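Local coordinates for protein exocyst complex component EXO70 (Saccharomyces cerevisiae, PDB 2B1E) that serves as a subunit of the exocyst, the complex that tethers secretory vesicles to sites of exocytosis, and contributes to the assembly of that complex, at residues E311-T316 against T422-I427; C370-C375 against L435-E440. All coordinates share one frame; numbering follows the deposited sequence.

Contact 1 of 2, residues E311-T316 against T422-I427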
loop_
_atom_site.group_PDB
_atom_site.type_symbol
_atom_site.label_atom_id
_atom_site.label_comp_id
_atom_site.label_asym_id
_atom_site.label_seq_id
_atom_site.Cartn_x
_atom_site.Cartn_y
_atom_site.Cartn_z
ATOM N N GLU A 311 10.199 15.895 -19.134
ATOM C CA GLU A 311 10.581 15.377 -17.833
ATOM C C GLU A 311 9.340 15.034 -17.022
ATOM O O GLU A 311 9.384 14.167 -16.154
ATOM C CB GLU A 311 11.457 16.397 -17.102
ATOM C CG GLU A 311 12.733 16.734 -17.883
ATOM C CD GLU A 311 13.692 17.639 -17.122
ATOM O OE1 GLU A 311 13.303 18.783 -16.787
ATOM O OE2 GLU A 311 14.838 17.200 -16.865
ATOM N N ALA A 312 8.226 15.705 -17.306
ATOM C CA ALA A 312 6.983 15.426 -16.593
ATOM C C ALA A 312 6.636 13.969 -16.864
ATOM O O ALA A 312 6.306 13.214 -15.956
ATOM C CB ALA A 312 5.856 16.338 -17.093
ATOM N N THR A 313 6.739 13.579 -18.125
ATOM C CA THR A 313 6.433 12.216 -18.536
ATOM C C THR A 313 7.429 11.231 -17.928
ATOM O O THR A 313 7.031 10.223 -17.345
ATOM C CB THR A 313 6.434 12.115 -20.079
ATOM O OG1 THR A 313 5.387 12.949 -20.595
ATOM C CG2 THR A 313 6.205 10.682 -20.539
ATOM N N VAL A 314 8.719 11.530 -18.055
ATOM C CA VAL A 314 9.747 10.663 -17.493
ATOM C C VAL A 314 9.459 10.446 -16.008
ATOM O O VAL A 314 9.420 9.315 -15.540
ATOM C CB VAL A 314 11.163 11.278 -17.644
ATOM C CG1 VAL A 314 12.207 10.329 -17.066
ATOM C CG2 VAL A 314 11.464 11.547 -19.110
ATOM N N ASP A 315 9.236 11.533 -15.277
ATOM C CA ASP A 315 8.960 11.452 -13.846
ATOM C C ASP A 315 7.691 10.671 -13.531
ATOM O O ASP A 315 7.683 9.806 -12.653
ATOM C CB ASP A 315 8.832 12.855 -13.248
ATOM C CG ASP A 315 8.679 12.835 -11.731
ATOM O OD1 ASP A 315 9.696 12.626 -11.034
ATOM O OD2 ASP A 315 7.543 13.023 -11.237
ATOM N N THR A 316 6.612 10.986 -14.242
ATOM C CA THR A 316 5.338 10.318 -14.014
ATOM C C THR A 316 5.411 8.799 -14.173
ATOM O O THR A 316 4.841 8.064 -13.368
ATOM C CB THR A 316 4.237 10.870 -14.956
ATOM O OG1 THR A 316 4.049 12.266 -14.701
ATOM C CG2 THR A 316 2.913 10.155 -14.715
ATOM N N THR A 422 4.354 7.535 -26.286
ATOM C CA THR A 422 5.195 6.456 -26.795
ATOM C C THR A 422 6.057 5.917 -25.657
ATOM O O THR A 422 6.183 4.700 -25.486
ATOM C CB THR A 422 6.099 6.935 -27.950
ATOM O OG1 THR A 422 5.319 7.035 -29.144
ATOM C CG2 THR A 422 7.247 5.955 -28.182
ATOM N N LEU A 423 6.650 6.821 -24.877
ATOM C CA LEU A 423 7.461 6.396 -23.743
ATOM C C LEU A 423 6.520 5.776 -22.712
ATOM O O LEU A 423 6.855 4.768 -22.086
ATOM C CB LEU A 423 8.217 7.572 -23.116
ATOM C CG LEU A 423 8.950 7.197 -21.818
ATOM C CD1 LEU A 423 9.959 6.094 -22.103
ATOM C CD2 LEU A 423 9.644 8.407 -21.234
ATOM N N VAL A 424 5.335 6.362 -22.546
ATOM C CA VAL A 424 4.363 5.828 -21.591
ATOM C C VAL A 424 4.063 4.353 -21.860
ATOM O O VAL A 424 4.050 3.530 -20.941
ATOM C CB VAL A 424 3.029 6.602 -21.641
ATOM C CG1 VAL A 424 1.949 5.844 -20.864
ATOM C CG2 VAL A 424 3.215 7.983 -21.056
ATOM N N GLU A 425 3.821 4.022 -23.123
ATOM C CA GLU A 425 3.518 2.647 -23.497
ATOM C C GLU A 425 4.719 1.707 -23.357
ATOM O O GLU A 425 4.561 0.524 -23.039
ATOM C CB GLU A 425 2.979 2.610 -24.927
ATOM C CG GLU A 425 2.700 1.219 -25.448
ATOM C CD GLU A 425 1.603 1.210 -26.486
ATOM O OE1 GLU A 425 1.645 2.051 -27.408
ATOM O OE2 GLU A 425 0.698 0.355 -26.375
ATOM N N GLN A 426 5.916 2.236 -23.586
ATOM C CA GLN A 426 7.133 1.445 -23.472
ATOM C C GLN A 426 7.383 1.043 -22.021
ATOM O O GLN A 426 7.748 -0.103 -21.733
ATOM C CB GLN A 426 8.329 2.244 -24.001
ATOM C CG GLN A 426 8.203 2.623 -25.466
ATOM C CD GLN A 426 9.388 3.414 -25.970
ATOM O OE1 GLN A 426 9.877 4.320 -25.296
ATOM N NE2 GLN A 426 9.851 3.086 -27.172
ATOM N N ILE A 427 7.179 1.986 -21.108
ATOM C CA ILE A 427 7.392 1.728 -19.689
ATOM C C ILE A 427 6.310 0.830 -19.097
ATOM O O ILE A 427 6.537 0.151 -18.092
ATOM C CB ILE A 427 7.494 3.053 -18.907
ATOM C CG1 ILE A 427 8.835 3.714 -19.235
ATOM C CG2 ILE A 427 7.356 2.808 -17.402
ATOM C CD1 ILE A 427 9.037 5.062 -18.603
#
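Two helices of the rod-like, all-helical EXO70 chain run side by side here, T313 and V314 at the start of helix 311-323 meeting L423 and V424 near the end of helix 410-429. Over these short segments the axes point nearly the same way, 14° apart, and come no closer than 10.0 Å. The nearest backbones are those of T313 and V424, with their CA atoms 7.4 Å apart.

T313 carries the contact with its methyl. Its CG2 lies anti to the backbone N (chi1 -63° for OG1), which sends the methyl across the interface, where it touches V424 CG2 at 4.1 Å and L423 CD2 at 4.2 Å. Against V424 the threonine side chain crosses at about a right angle; against L423 the two slide past each other in opposite directions. The hydroxyl of T313 is engaged separately, in a hydrogen bond with N420 one turn before V424 on the facing helix. L423 offers the same CD2 methyl to V314, whose CG2 lies 4.2 Å from it on the exposed margin, and V309 from the preceding loop touches both of these side chains. On the buried margin L379 and L383 of helix 364-391 pack on T313, while I376 of that helix reaches V424.

Within helix 311-323, T316 OG1 bonds back to A312 O at 2.8 Å, from above the carbonyl plane; T316 N takes the same oxygen from the opposite face, so two donors grip it.

Methyl groups at van der Waals range make up the direct meeting of the two segments, with 152 Å² buried in all. T313 thus divides its work: its methyl belongs to the apolar seam, and the hydroxyl of this buried residue is satisfied by the side-chain amide of N420.

Contact 2 of 2, residues C370-C375 against L435-E440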
loop_
_atom_site.group_PDB
_atom_site.type_symbol
_atom_site.label_atom_id
_atom_site.label_comp_id
_atom_site.label_asym_id
_atom_site.label_seq_id
_atom_site.Cartn_x
_atom_site.Cartn_y
_atom_site.Cartn_z
ATOM N N CYS A 370 -7.910 1.613 -12.841
ATOM C CA CYS A 370 -8.497 2.915 -13.118
ATOM C C CYS A 370 -7.516 4.008 -12.707
ATOM O O CYS A 370 -7.302 4.972 -13.443
ATOM C CB CYS A 370 -9.819 3.081 -12.361
ATOM S SG CYS A 370 -10.800 4.517 -12.886
ATOM N N PHE A 371 -6.916 3.850 -11.530
ATOM C CA PHE A 371 -5.948 4.819 -11.027
ATOM C C PHE A 371 -4.792 5.027 -12.000
ATOM O O PHE A 371 -4.403 6.156 -12.280
ATOM C CB PHE A 371 -5.373 4.364 -9.681
ATOM C CG PHE A 371 -4.206 5.190 -9.219
ATOM C CD1 PHE A 371 -4.386 6.510 -8.821
ATOM C CD2 PHE A 371 -2.919 4.663 -9.235
ATOM C CE1 PHE A 371 -3.301 7.297 -8.448
ATOM C CE2 PHE A 371 -1.823 5.445 -8.864
ATOM C CZ PHE A 371 -2.016 6.766 -8.470
ATOM N N ILE A 372 -4.227 3.932 -12.499
ATOM C CA ILE A 372 -3.112 4.039 -13.425
ATOM C C ILE A 372 -3.572 4.737 -14.699
ATOM O O ILE A 372 -2.893 5.630 -15.203
ATOM C CB ILE A 372 -2.544 2.651 -13.786
ATOM C CG1 ILE A 372 -2.263 1.857 -12.504
ATOM C CG2 ILE A 372 -1.277 2.803 -14.612
ATOM C CD1 ILE A 372 -1.449 2.608 -11.469
ATOM N N SER A 373 -4.731 4.323 -15.204
ATOM C CA SER A 373 -5.299 4.903 -16.416
ATOM C C SER A 373 -5.614 6.380 -16.186
ATOM O O SER A 373 -5.420 7.206 -17.076
ATOM C CB SER A 373 -6.572 4.148 -16.825
ATOM O OG SER A 373 -6.270 2.856 -17.343
ATOM N N ASP A 374 -6.095 6.710 -14.991
ATOM C CA ASP A 374 -6.411 8.098 -14.667
ATOM C C ASP A 374 -5.132 8.933 -14.664
ATOM O O ASP A 374 -5.133 10.082 -15.108
ATOM C CB ASP A 374 -7.095 8.195 -13.301
ATOM C CG ASP A 374 -8.571 7.852 -13.363
ATOM O OD1 ASP A 374 -9.084 7.611 -14.476
ATOM O OD2 ASP A 374 -9.221 7.831 -12.296
ATOM N N CYS A 375 -4.045 8.342 -14.175
ATOM C CA CYS A 375 -2.754 9.020 -14.130
ATOM C C CYS A 375 -2.244 9.344 -15.533
ATOM O O CYS A 375 -1.755 10.449 -15.788
ATOM C CB CYS A 375 -1.717 8.152 -13.401
ATOM S SG CYS A 375 -1.820 8.189 -11.582
ATOM N N LEU A 435 0.508 -5.824 -16.742
ATOM C CA LEU A 435 -0.455 -6.785 -16.220
ATOM C C LEU A 435 -1.567 -6.138 -15.408
ATOM O O LEU A 435 -2.679 -6.659 -15.349
ATOM C CB LEU A 435 0.258 -7.829 -15.361
ATOM C CG LEU A 435 1.321 -8.653 -16.092
ATOM C CD1 LEU A 435 1.867 -9.717 -15.152
ATOM C CD2 LEU A 435 0.716 -9.300 -17.329
ATOM N N MET A 436 -1.274 -5.001 -14.786
ATOM C CA MET A 436 -2.273 -4.314 -13.976
ATOM C C MET A 436 -3.335 -3.628 -14.836
ATOM O O MET A 436 -4.477 -3.463 -14.405
ATOM C CB MET A 436 -1.597 -3.286 -13.064
ATOM C CG MET A 436 -0.427 -3.844 -12.264
ATOM S SD MET A 436 0.317 -2.634 -11.149
ATOM C CE MET A 436 -0.138 -3.306 -9.552
ATOM N N LEU A 437 -2.958 -3.232 -16.050
ATOM C CA LEU A 437 -3.882 -2.559 -16.966
ATOM C C LEU A 437 -4.661 -3.556 -17.815
ATOM O O LEU A 437 -5.517 -3.176 -18.614
ATOM C CB LEU A 437 -3.112 -1.600 -17.878
ATOM C CG LEU A 437 -2.541 -0.356 -17.192
ATOM C CD1 LEU A 437 -1.531 0.331 -18.096
ATOM C CD2 LEU A 437 -3.685 0.582 -16.829
ATOM N N ALA A 438 -4.359 -4.836 -17.624
ATOM C CA ALA A 438 -5.009 -5.913 -18.358
ATOM C C ALA A 438 -6.476 -5.627 -18.642
ATOM O O ALA A 438 -7.272 -5.437 -17.724
ATOM C CB ALA A 438 -4.879 -7.211 -17.583
ATOM N N GLY A 439 -6.824 -5.591 -19.924
ATOM C CA GLY A 439 -8.201 -5.345 -20.313
ATOM C C GLY A 439 -8.584 -3.884 -20.461
ATOM O O GLY A 439 -8.178 -3.215 -21.414
ATOM N N GLU A 440 -9.382 -3.402 -19.514
ATOM C CA GLU A 440 -9.859 -2.021 -19.498
ATOM C C GLU A 440 -8.754 -0.983 -19.700
ATOM O O GLU A 440 -8.882 -0.088 -20.535
ATOM C CB GLU A 440 -10.580 -1.747 -18.173
ATOM C CG GLU A 440 -10.858 -0.279 -17.908
ATOM C CD GLU A 440 -12.011 0.259 -18.723
ATOM O OE1 GLU A 440 -12.282 -0.286 -19.815
ATOM O OE2 GLU A 440 -12.641 1.240 -18.272
#
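L437 drives one methyl onto helix 364-391 between I372 and S373, and that wedge is the tight part of this contact. Its CD2 comes to 3.5 Å from S373 OG and 3.9 Å from I372 CB, with I372 CG2 little farther off at 4.0 Å. The leucine's CG stands anti to its carbonyl carbon (chi1 -70°), and the second torsion of 166° extends CD1, leaving CD2 as the branch that meets the helix. I372 meets it with its beta-branched root, the two side chains crossing at a slant. All three residues are buried. S369, one turn before S373, and H442 of helix 440-473 also touch the leucine, while R444 packs on S373.

The other side is looser. Helix 433-436 ends at M436, and the chain turns through L437 and the exposed A438 and G439 before helix 440-473 begins; G439 holds the N-cap position. Within the segment, A438 N makes a weak 3.4 Å bond to L435 O. G439 has a positive phi of 88°, with psi -108°, a backbone shape that glycine adopts readily. M436 and E440 start out toward 370-375, but their side chains stay more than 5 Å from that segment; M436 touches L368, earlier on the same helix.

Between these segments the contact is one of van der Waals packing: apolar against I372, and methyl against hydroxyl oxygen at S373. That hydroxyl bonds back to S369 O in its own helix, but weakly, so the bond may satisfy it in part.

In the fold
The centres of contact 1 and contact 2 lie 15 Å apart, and their nearest atoms come within about 5 Å without touching. Along the chain the segments alternate: 311-316, then 370-375, then 422-427, then 435-440. Helix 364-391 ties them together, since it supplies one side of contact 2 and, through I376, L379 and L383, also packs against contact 1. The second partners lie on helix 410-429 and on the end of the next helix, 433-436, with the turn after it. All four segments belong to the C-terminal Exo70 region. The interleaved pairing packs chain parts distant in sequence into one continuous portion of the elongated helical rod.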